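Local atomic coordinates of pyroglutatmate porin OpdO (Pseudomonas aeruginosa, PDB entry 3SZV), a protein that probably serves as an outer-membrane porin, a water-filled beta-barrel channel whose family passes small carboxylate-bearing solutes across the outer membrane into the periplasm. Residues Y319-G322 against A323-L326; S292-L296 against V297-Q301; S265-G269 against A270-A274. One frame throughout, in Å; residues are numbered along the deposited sequence.

Contact 1: residues Y319-G322 against A323-L326; sequences YDFG and ALGL
The side chains of Phe321 and Leu324 run alongside each other in the same direction, meeting where ring atom CD1 of Phe321 comes within 3.9 Å of Leu324 CD2. This methyl stands at the edge of the ring, close to its plane, while Leu326 CD1 approaches obliquely. One face of the ring is given to a neighbour in the same segment: Tyr319 presents its edge, with CD2 3.5 Å above the plane and over the centre of Phe321. The first torsion of Phe321, with CG beside the backbone N (chi1 -68°), sets the ring in this place between Tyr319 and Leu324. Nearer the backbone, Phe321 CB and Leu326 CB are 3.9 Å apart. Phe321, Leu324 and Leu326 make an apolar patch on the surface, suited to a barrel wall that may face lipid, and Phe321 further touches Leu329 and Phe331 of the next strand.

Beneath the side chains the chain makes a single helical turn, closed in the pattern of a Schellman motif, and so links strands 311-320 and 329-343 of the barrel. Its main bond is Leu326 N to Phe321 O, 2.9 Å long and fairly straight at 156°; Gly325 N adds a weak bond to Gly322 O. Phe321 O takes further weak bonds from the N atoms of Leu324 and Gly325, which makes it the hub of the turn. Glycine suits position 325 because the chain there has a positive phi of 116°.

The entry to the turn is an Asx turn: Asp320 OD2 accepts from Gly322 N at 2.8 Å, met from above the carboxylate plane. Lacking a CB, Gly322 leaves room for that oxygen. A water next to the tyrosine donates to Asp320 O and accepts from Leu324 N, 2.8 Å from it, with a weak bond to Tyr319 OH as well.

Contact 2: residues S292-L296 against V297-Q301; sequences SDPYL and VNFIQ
Leu296 O accepts from the backbone N of Phe299 at 3.2 Å and also has a water oxygen 2.9 Å from it. The bond from Phe299 N is straight at the hydrogen (164°), though the donor sits well above the carbonyl plane, and it closes the type I turn from Leu296 to Phe299. The water lies within bonding distance of Phe299 O too, but other acceptors probably compete for its protons.

With its CG anti to the backbone N (chi1 161°), Phe299 swings its ring back over the preceding segment. There Pro294 crosses it at about a right angle and forms a CH-pi contact: CD lies 3.6 Å from the ring centroid of Phe299, almost on the ring normal, and Pro294 CG is 3.8 Å from Phe299 CG. Proline fits because its rigid ring offers slightly polarised C-H groups to the aromatic face. Farther along, the Asp293 carboxylate stands obliquely by the ring end, its OD1 3.7 Å from Phe299 CZ; that oxygen has its polar partner in Asn137.

Asn298 turns away to Gln314 and Ser312 on the barrel wall, and Tyr295 makes a cation-pi contact with Arg242. A long loop tucked into the barrel and pinned to its inner wall in this way is characteristic of the OprD family, where such loops narrow the channel.

Contact 3: residues S265-G269 against A270-A274; sequences SLRLG and AHAVA
Strands 265-268 and 271-274 run antiparallel, with an angle of 164° between their directions and a type II' turn from Leu268 to His271 joining them. This is a two-residue beta hairpin, the kind of tight connection common at the periplasmic end of outer-membrane barrels. Its hydrogen-bonded pairs are Leu266 with Val273 and Leu268 with His271; the first is tied by Leu266 N to Val273 O at 2.8 Å, the second, next to the turn, by Leu268 N to His271 O, also 2.8 Å. Glycine suits position 269, the first corner of the turn, because phi there is positive (66°).

Leu266, Leu268, His271 and Val273 project from one face of the hairpin, in keeping with a bulky, largely apolar outer surface. The imidazole of His271 turns its edge to Leu268 O, which lies near the ring plane 3.6 Å from CD2, while ND1 is hydrogen-bonded to Tyr317 OH on the adjoining strand.

From the other face rise Ser265, Arg267, Ala272 and Ala274. Ala274 CB packs 3.9 Å from Ser265 OG, and Ala272 is small enough to leave the long arginine room. Arg267 bends at chi2 (64°), which folds its chain across onto the partner strand. The guanidinium spreads over the turn backbone, with Ala270 C 3.4 Å above its plane, and Ala272 CB sits at its edge, 3.4 Å from Arg267 NH1. The arginine side chain also touches Asp320 of strand 311-320. Nearer the middle of the hairpin, Ala272 CA lies 3.2 Å from Leu266 O, a bent CA-H...O contact.

Along the chain contact 3 comes first, then contact 2, then contact 1. Contacts 3 and 1 are neighbouring short turns at one end of the barrel, their centres about 13 Å apart. The hairpin 256-268/271-281 and the turn after strand 311-320 are adjacent because 271-281 pairs with 311-320: Asp320 N lies 3.0 Å from Ala270 O, a probable hydrogen bond. Contact 2 belongs to the long loop between those two strands. Its centre is about 20 Å from that of contact 3 and 27 Å from that of contact 1, and it touches neither. Short turns thus connect the strands at one rim, probably the periplasmic one, while the loop occupies the channel interior, as in related porins.

Contact 1: residues Y319-G322 against A323-L326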
ATOM      1  N   TYR A 319       7.420 -11.249 -16.391  1.00 17.08           N
ATOM      2  CA  TYR A 319       7.534 -11.142 -17.829  1.00 16.26           C
ATOM      3  C   TYR A 319       6.394 -10.283 -18.360  1.00 19.63           C
ATOM      4  O   TYR A 319       5.223 -10.514 -18.047  1.00 23.62           O
ATOM      5  CB  TYR A 319       7.529 -12.520 -18.510  1.00 17.84           C
ATOM      6  CG  TYR A 319       7.881 -12.425 -19.977  1.00 16.08           C
ATOM      7  CD1 TYR A 319       9.200 -12.247 -20.378  1.00 19.81           C
ATOM      8  CD2 TYR A 319       6.899 -12.488 -20.974  1.00 17.68           C
ATOM      9  CE1 TYR A 319       9.543 -12.150 -21.712  1.00 18.02           C
ATOM     10  CE2 TYR A 319       7.234 -12.389 -22.314  1.00 19.92           C
ATOM     11  CZ  TYR A 319       8.558 -12.218 -22.686  1.00 16.89           C
ATOM     12  OH  TYR A 319       8.895 -12.111 -24.005  1.00 20.87           O
ATOM     13  N   ASP A 320       6.761  -9.290 -19.150  1.00 22.14           N
ATOM     14  CA  ASP A 320       5.794  -8.433 -19.824  1.00 22.51           C
ATOM     15  C   ASP A 320       5.686  -8.878 -21.276  1.00 20.30           C
ATOM     16  O   ASP A 320       6.655  -8.839 -22.031  1.00 22.82           O
ATOM     17  CB  ASP A 320       6.217  -6.970 -19.703  1.00 24.03           C
ATOM     18  CG  ASP A 320       5.260  -6.022 -20.399  1.00 39.51           C
ATOM     19  OD1 ASP A 320       4.560  -5.249 -19.710  1.00 43.33           O
ATOM     20  OD2 ASP A 320       5.214  -6.051 -21.636  1.00 36.20           O
ATOM     21  N   PHE A 321       4.494  -9.322 -21.649  1.00 23.65           N
ATOM     22  CA  PHE A 321       4.281  -9.916 -22.957  1.00 20.93           C
ATOM     23  C   PHE A 321       4.127  -8.895 -24.090  1.00 25.23           C
ATOM     24  O   PHE A 321       3.846  -9.267 -25.223  1.00 26.19           O
ATOM     25  CB  PHE A 321       3.070 -10.858 -22.911  1.00 31.76           C
ATOM     26  CG  PHE A 321       3.292 -12.096 -22.080  1.00 25.64           C
ATOM     27  CD1 PHE A 321       3.647 -13.294 -22.678  1.00 26.05           C
ATOM     28  CD2 PHE A 321       3.147 -12.060 -20.698  1.00 25.47           C
ATOM     29  CE1 PHE A 321       3.848 -14.433 -21.924  1.00 26.14           C
ATOM     30  CE2 PHE A 321       3.354 -13.202 -19.936  1.00 23.69           C
ATOM     31  CZ  PHE A 321       3.705 -14.384 -20.547  1.00 27.13           C
ATOM     32  N   GLY A 322       4.319  -7.614 -23.787  1.00 25.00           N
ATOM     33  CA  GLY A 322       4.180  -6.584 -24.806  1.00 25.42           C
ATOM     34  C   GLY A 322       5.107  -6.782 -25.991  1.00 24.81           C
ATOM     35  O   GLY A 322       4.689  -6.678 -27.153  1.00 29.71           O
ATOM     36  N   ALA A 323       6.375  -7.059 -25.708  1.00 27.69           N
ATOM     37  CA  ALA A 323       7.379  -7.177 -26.767  1.00 28.98           C
ATOM     38  C   ALA A 323       7.068  -8.340 -27.704  1.00 25.04           C
ATOM     39  O   ALA A 323       7.334  -8.291 -28.904  1.00 30.56           O
ATOM     40  CB  ALA A 323       8.761  -7.333 -26.170  1.00 36.84           C
ATOM     41  N   LEU A 324       6.491  -9.384 -27.129  1.00 23.11           N
ATOM     42  CA  LEU A 324       6.129 -10.577 -27.867  1.00 21.24           C
ATOM     43  C   LEU A 324       4.969 -10.305 -28.811  1.00 24.71           C
ATOM     44  O   LEU A 324       4.848 -10.938 -29.848  1.00 29.62           O
ATOM     45  CB  LEU A 324       5.770 -11.689 -26.870  1.00 23.38           C
ATOM     46  CG  LEU A 324       5.267 -13.010 -27.446  1.00 23.37           C
ATOM     47  CD1 LEU A 324       6.334 -13.659 -28.300  1.00 26.74           C
ATOM     48  CD2 LEU A 324       4.890 -13.913 -26.292  1.00 24.38           C
ATOM     49  N   GLY A 325       4.109  -9.366 -28.440  1.00 28.08           N
ATOM     50  CA  GLY A 325       2.939  -9.068 -29.244  1.00 33.91           C
ATOM     51  C   GLY A 325       1.628  -9.364 -28.536  1.00 27.10           C
ATOM     52  O   GLY A 325       0.577  -9.451 -29.184  1.00 32.18           O
ATOM     53  N   LEU A 326       1.689  -9.502 -27.212  1.00 27.51           N
ATOM     54  CA  LEU A 326       0.501  -9.734 -26.389  1.00 28.78           C
ATOM     55  C   LEU A 326       0.392  -8.680 -25.271  1.00 27.79           C
ATOM     56  O   LEU A 326       0.475  -8.988 -24.092  1.00 22.80           O
ATOM     57  CB  LEU A 326       0.528 -11.157 -25.808  1.00 23.96           C
ATOM     58  CG  LEU A 326       0.683 -12.318 -26.809  1.00 23.38           C
ATOM     59  CD1 LEU A 326       0.833 -13.646 -26.082  1.00 28.19           C
ATOM     60  CD2 LEU A 326      -0.501 -12.364 -27.764  1.00 32.36           C
TER
HETATM   61  O   HOH W   1       7.279  -9.825 -24.474  1.00 22.26           O

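Contact 2: residues S292-L296 against V297-Q301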
ATOM      1  N   SER A 292      -3.316  -2.391   7.525  1.00 12.60           N
ATOM      2  CA  SER A 292      -2.578  -1.638   6.507  1.00 12.42           C
ATOM      3  C   SER A 292      -1.368  -2.421   6.000  1.00 13.73           C
ATOM      4  O   SER A 292      -1.133  -3.557   6.422  1.00 14.81           O
ATOM      5  CB  SER A 292      -2.174  -0.268   7.055  1.00 12.73           C
ATOM      6  OG  SER A 292      -1.072  -0.378   7.939  1.00 14.04           O
ATOM      7  N   ASP A 293      -0.613  -1.846   5.072  1.00 12.37           N
ATOM      8  CA  ASP A 293       0.493  -2.567   4.439  1.00 12.20           C
ATOM      9  C   ASP A 293       1.836  -2.176   5.053  1.00 11.70           C
ATOM     10  O   ASP A 293       2.164  -0.986   5.131  1.00 12.90           O
ATOM     11  CB  ASP A 293       0.557  -2.260   2.935  1.00 12.04           C
ATOM     12  CG  ASP A 293      -0.552  -2.910   2.139  1.00 15.12           C
ATOM     13  OD1 ASP A 293      -1.351  -3.683   2.705  1.00 15.86           O
ATOM     14  OD2 ASP A 293      -0.591  -2.662   0.918  1.00 18.20           O
ATOM     15  N   PRO A 294       2.632  -3.163   5.465  1.00 10.67           N
ATOM     16  CA  PRO A 294       3.957  -2.848   6.008  1.00 11.19           C
ATOM     17  C   PRO A 294       4.946  -2.600   4.882  1.00 11.11           C
ATOM     18  O   PRO A 294       4.853  -3.246   3.828  1.00 12.80           O
ATOM     19  CB  PRO A 294       4.320  -4.129   6.781  1.00 12.00           C
ATOM     20  CG  PRO A 294       3.665  -5.241   5.967  1.00 12.07           C
ATOM     21  CD  PRO A 294       2.350  -4.615   5.464  1.00 11.13           C
ATOM     22  N   TYR A 295       5.916  -1.710   5.108  1.00 11.23           N
ATOM     23  CA  TYR A 295       6.873  -1.367   4.059  1.00 11.51           C
ATOM     24  C   TYR A 295       8.086  -2.296   4.110  1.00 12.37           C
ATOM     25  O   TYR A 295       9.236  -1.855   4.251  1.00 11.87           O
ATOM     26  CB  TYR A 295       7.284   0.100   4.193  1.00 12.83           C
ATOM     27  CG  TYR A 295       7.852   0.715   2.934  1.00 12.12           C
ATOM     28  CD1 TYR A 295       7.112   0.749   1.764  1.00 14.92           C
ATOM     29  CD2 TYR A 295       9.108   1.305   2.927  1.00 12.97           C
ATOM     30  CE1 TYR A 295       7.627   1.339   0.611  1.00 18.80           C
ATOM     31  CE2 TYR A 295       9.626   1.896   1.793  1.00 13.83           C
ATOM     32  CZ  TYR A 295       8.888   1.898   0.636  1.00 18.56           C
ATOM     33  OH  TYR A 295       9.409   2.485  -0.503  1.00 22.81           O
ATOM     34  N   LEU A 296       7.803  -3.585   3.954  1.00 11.76           N
ATOM     35  CA  LEU A 296       8.820  -4.636   4.037  1.00 11.76           C
ATOM     36  C   LEU A 296       9.081  -5.195   2.657  1.00 11.34           C
ATOM     37  O   LEU A 296       8.143  -5.459   1.905  1.00 12.73           O
ATOM     38  CB  LEU A 296       8.355  -5.760   4.960  1.00 12.94           C
ATOM     39  CG  LEU A 296       8.244  -5.370   6.438  1.00 11.81           C
ATOM     40  CD1 LEU A 296       7.527  -6.476   7.208  1.00 12.96           C
ATOM     41  CD2 LEU A 296       9.633  -5.082   7.054  1.00 14.30           C
ATOM     42  N   VAL A 297      10.350  -5.369   2.310  1.00 11.25           N
ATOM     43  CA  VAL A 297      10.671  -5.845   0.966  1.00 11.99           C
ATOM     44  C   VAL A 297      10.103  -7.232   0.678  1.00 11.85           C
ATOM     45  O   VAL A 297       9.811  -7.546  -0.478  1.00 13.43           O
ATOM     46  CB  VAL A 297      12.201  -5.815   0.646  1.00 12.99           C
ATOM     47  CG1 VAL A 297      12.783  -4.385   0.779  1.00 13.87           C
ATOM     48  CG2 VAL A 297      12.982  -6.844   1.494  1.00 13.05           C
ATOM     49  N   ASN A 298       9.966  -8.074   1.712  1.00 11.69           N
ATOM     50  CA  ASN A 298       9.449  -9.420   1.504  1.00 11.87           C
ATOM     51  C   ASN A 298       7.983  -9.604   1.909  1.00 13.28           C
ATOM     52  O   ASN A 298       7.518 -10.725   2.100  1.00 14.24           O
ATOM     53  CB  ASN A 298      10.357 -10.454   2.200  1.00 13.11           C
ATOM     54  CG  ASN A 298      11.710 -10.613   1.498  1.00 13.52           C
ATOM     55  OD1 ASN A 298      11.920 -10.134   0.375  1.00 13.65           O
ATOM     56  ND2 ASN A 298      12.635 -11.311   2.159  1.00 14.00           N
ATOM     57  N   PHE A 299       7.250  -8.494   2.007  1.00 13.53           N
ATOM     58  CA  PHE A 299       5.800  -8.540   2.202  1.00 13.59           C
ATOM     59  C   PHE A 299       5.154  -8.835   0.854  1.00 12.59           C
ATOM     60  O   PHE A 299       5.315  -8.071  -0.108  1.00 14.29           O
ATOM     61  CB  PHE A 299       5.303  -7.200   2.772  1.00 12.10           C
ATOM     62  CG  PHE A 299       3.821  -6.947   2.607  1.00 12.89           C
ATOM     63  CD1 PHE A 299       2.878  -7.781   3.188  1.00 14.54           C
ATOM     64  CD2 PHE A 299       3.386  -5.822   1.926  1.00 14.48           C
ATOM     65  CE1 PHE A 299       1.505  -7.513   3.048  1.00 16.86           C
ATOM     66  CE2 PHE A 299       2.026  -5.548   1.791  1.00 15.24           C
ATOM     67  CZ  PHE A 299       1.093  -6.395   2.353  1.00 15.58           C
ATOM     68  N   ILE A 300       4.444  -9.956   0.795  1.00 13.44           N
ATOM     69  CA  ILE A 300       3.884 -10.457  -0.453  1.00 12.17           C
ATOM     70  C   ILE A 300       2.385 -10.758  -0.306  1.00 15.58           C
ATOM     71  O   ILE A 300       1.700 -10.038   0.431  1.00 17.10           O
ATOM     72  CB  ILE A 300       4.735 -11.624  -1.005  1.00 12.25           C
ATOM     73  CG1 ILE A 300       4.857 -12.774   0.001  1.00 14.16           C
ATOM     74  CG2 ILE A 300       6.115 -11.112  -1.391  1.00 14.90           C
ATOM     75  CD1 ILE A 300       5.379 -14.055  -0.644  1.00 15.15           C
ATOM     76  N   GLN A 301       1.852 -11.765  -1.003  1.00 13.81           N
ATOM     77  CA  GLN A 301       0.396 -11.881  -1.085  1.00 15.42           C
ATOM     78  C   GLN A 301      -0.245 -12.123   0.269  1.00 18.25           C
ATOM     79  O   GLN A 301      -1.233 -11.472   0.630  1.00 19.55           O
ATOM     80  CB  GLN A 301      -0.026 -12.971  -2.075  1.00 14.40           C
ATOM     81  CG  GLN A 301      -1.534 -13.108  -2.220  1.00 16.22           C
ATOM     82  CD  GLN A 301      -1.932 -14.038  -3.359  1.00 15.47           C
ATOM     83  OE1 GLN A 301      -1.226 -14.157  -4.363  1.00 18.30           O
ATOM     84  NE2 GLN A 301      -3.070 -14.707  -3.208  1.00 17.72           N
TER
HETATM   85  O   HOH W   2       6.540  -5.251  -0.449  1.00 29.48           O

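Contact 3: residues S265-G269 against A270-A274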
ATOM      1  N   SER A 265      16.332  -5.110  -7.956  1.00 17.03           N
ATOM      2  CA  SER A 265      15.407  -5.374  -9.055  1.00 17.95           C
ATOM      3  C   SER A 265      16.091  -5.117 -10.393  1.00 19.15           C
ATOM      4  O   SER A 265      16.439  -3.982 -10.720  1.00 20.74           O
ATOM      5  CB  SER A 265      14.168  -4.482  -8.915  1.00 18.53           C
ATOM      6  OG  SER A 265      13.504  -4.721  -7.678  1.00 20.43           O
ATOM      7  N   LEU A 266      16.285  -6.191 -11.151  1.00 19.99           N
ATOM      8  CA  LEU A 266      16.978  -6.137 -12.427  1.00 21.76           C
ATOM      9  C   LEU A 266      15.959  -6.240 -13.546  1.00 25.31           C
ATOM     10  O   LEU A 266      15.143  -7.158 -13.576  1.00 25.22           O
ATOM     11  CB  LEU A 266      17.964  -7.304 -12.510  1.00 22.86           C
ATOM     12  CG  LEU A 266      18.831  -7.452 -13.760  1.00 30.67           C
ATOM     13  CD1 LEU A 266      19.688  -6.209 -13.974  1.00 30.17           C
ATOM     14  CD2 LEU A 266      19.699  -8.694 -13.632  1.00 35.55           C
ATOM     15  N   ARG A 267      15.996  -5.290 -14.469  1.00 23.65           N
ATOM     16  CA  ARG A 267      15.151  -5.375 -15.647  1.00 27.56           C
ATOM     17  C   ARG A 267      16.031  -5.699 -16.843  1.00 29.64           C
ATOM     18  O   ARG A 267      17.071  -5.071 -17.047  1.00 30.45           O
ATOM     19  CB  ARG A 267      14.388  -4.067 -15.860  1.00 30.50           C
ATOM     20  CG  ARG A 267      13.437  -4.075 -17.061  1.00 37.08           C
ATOM     21  CD  ARG A 267      12.317  -5.094 -16.879  1.00 59.01           C
ATOM     22  NE  ARG A 267      11.240  -4.913 -17.849  1.00 65.86           N
ATOM     23  CZ  ARG A 267      10.151  -5.673 -17.912  1.00 53.83           C
ATOM     24  NH1 ARG A 267       9.987  -6.682 -17.064  1.00 56.27           N
ATOM     25  NH2 ARG A 267       9.222  -5.426 -18.826  1.00 73.22           N
ATOM     26  N   LEU A 268      15.624  -6.699 -17.616  1.00 28.04           N
ATOM     27  CA  LEU A 268      16.352  -7.091 -18.810  1.00 35.86           C
ATOM     28  C   LEU A 268      15.351  -7.301 -19.932  1.00 41.09           C
ATOM     29  O   LEU A 268      14.841  -8.403 -20.121  1.00 35.53           O
ATOM     30  CB  LEU A 268      17.147  -8.374 -18.562  1.00 43.11           C
ATOM     31  CG  LEU A 268      18.263  -8.290 -17.518  1.00 57.27           C
ATOM     32  CD1 LEU A 268      18.780  -9.674 -17.160  1.00 59.38           C
ATOM     33  CD2 LEU A 268      19.388  -7.403 -18.023  1.00 41.46           C
ATOM     34  N   GLY A 269      15.063  -6.239 -20.673  1.00 34.98           N
ATOM     35  CA  GLY A 269      14.075  -6.318 -21.729  1.00 33.28           C
ATOM     36  C   GLY A 269      12.700  -6.579 -21.154  1.00 30.86           C
ATOM     37  O   GLY A 269      12.228  -5.847 -20.284  1.00 30.98           O
ATOM     38  N   ALA A 270      12.057  -7.640 -21.626  1.00 27.38           N
ATOM     39  CA  ALA A 270      10.718  -7.969 -21.169  1.00 23.61           C
ATOM     40  C   ALA A 270      10.755  -8.759 -19.861  1.00 18.72           C
ATOM     41  O   ALA A 270       9.713  -8.960 -19.233  1.00 22.98           O
ATOM     42  CB  ALA A 270       9.971  -8.747 -22.247  1.00 24.62           C
ATOM     43  N   HIS A 271      11.961  -9.161 -19.458  1.00 22.39           N
ATOM     44  CA  HIS A 271      12.180  -9.921 -18.224  1.00 19.10           C
ATOM     45  C   HIS A 271      12.525  -9.013 -17.062  1.00 20.70           C
ATOM     46  O   HIS A 271      13.169  -7.975 -17.231  1.00 23.02           O
ATOM     47  CB  HIS A 271      13.353 -10.878 -18.391  1.00 21.25           C
ATOM     48  CG  HIS A 271      13.216 -11.814 -19.552  1.00 21.05           C
ATOM     49  ND1 HIS A 271      12.538 -13.002 -19.466  1.00 19.49           N
ATOM     50  CD2 HIS A 271      13.695 -11.727 -20.815  1.00 24.06           C
ATOM     51  CE1 HIS A 271      12.591 -13.616 -20.642  1.00 18.47           C
ATOM     52  NE2 HIS A 271      13.288 -12.868 -21.469  1.00 21.41           N
ATOM     53  N   ALA A 272      12.121  -9.431 -15.877  1.00 18.28           N
ATOM     54  CA  ALA A 272      12.535  -8.758 -14.659  1.00 19.71           C
ATOM     55  C   ALA A 272      12.820  -9.816 -13.605  1.00 19.39           C
ATOM     56  O   ALA A 272      12.068 -10.788 -13.463  1.00 18.28           O
ATOM     57  CB  ALA A 272      11.456  -7.796 -14.188  1.00 20.20           C
ATOM     58  N   VAL A 273      13.925  -9.648 -12.888  1.00 19.20           N
ATOM     59  CA  VAL A 273      14.277 -10.555 -11.808  1.00 18.91           C
ATOM     60  C   VAL A 273      14.610  -9.723 -10.588  1.00 21.04           C
ATOM     61  O   VAL A 273      15.339  -8.739 -10.689  1.00 23.00           O
ATOM     62  CB  VAL A 273      15.491 -11.427 -12.167  1.00 23.29           C
ATOM     63  CG1 VAL A 273      15.883 -12.308 -10.985  1.00 29.48           C
ATOM     64  CG2 VAL A 273      15.182 -12.278 -13.383  1.00 24.55           C
ATOM     65  N   ALA A 274      14.060 -10.098  -9.434  1.00 17.90           N
ATOM     66  CA  ALA A 274      14.372  -9.377  -8.206  1.00 17.21           C
ATOM     67  C   ALA A 274      14.826 -10.348  -7.131  1.00 17.84           C
ATOM     68  O   ALA A 274      14.345 -11.480  -7.047  1.00 18.12           O
ATOM     69  CB  ALA A 274      13.174  -8.563  -7.727  1.00 17.64           C
TER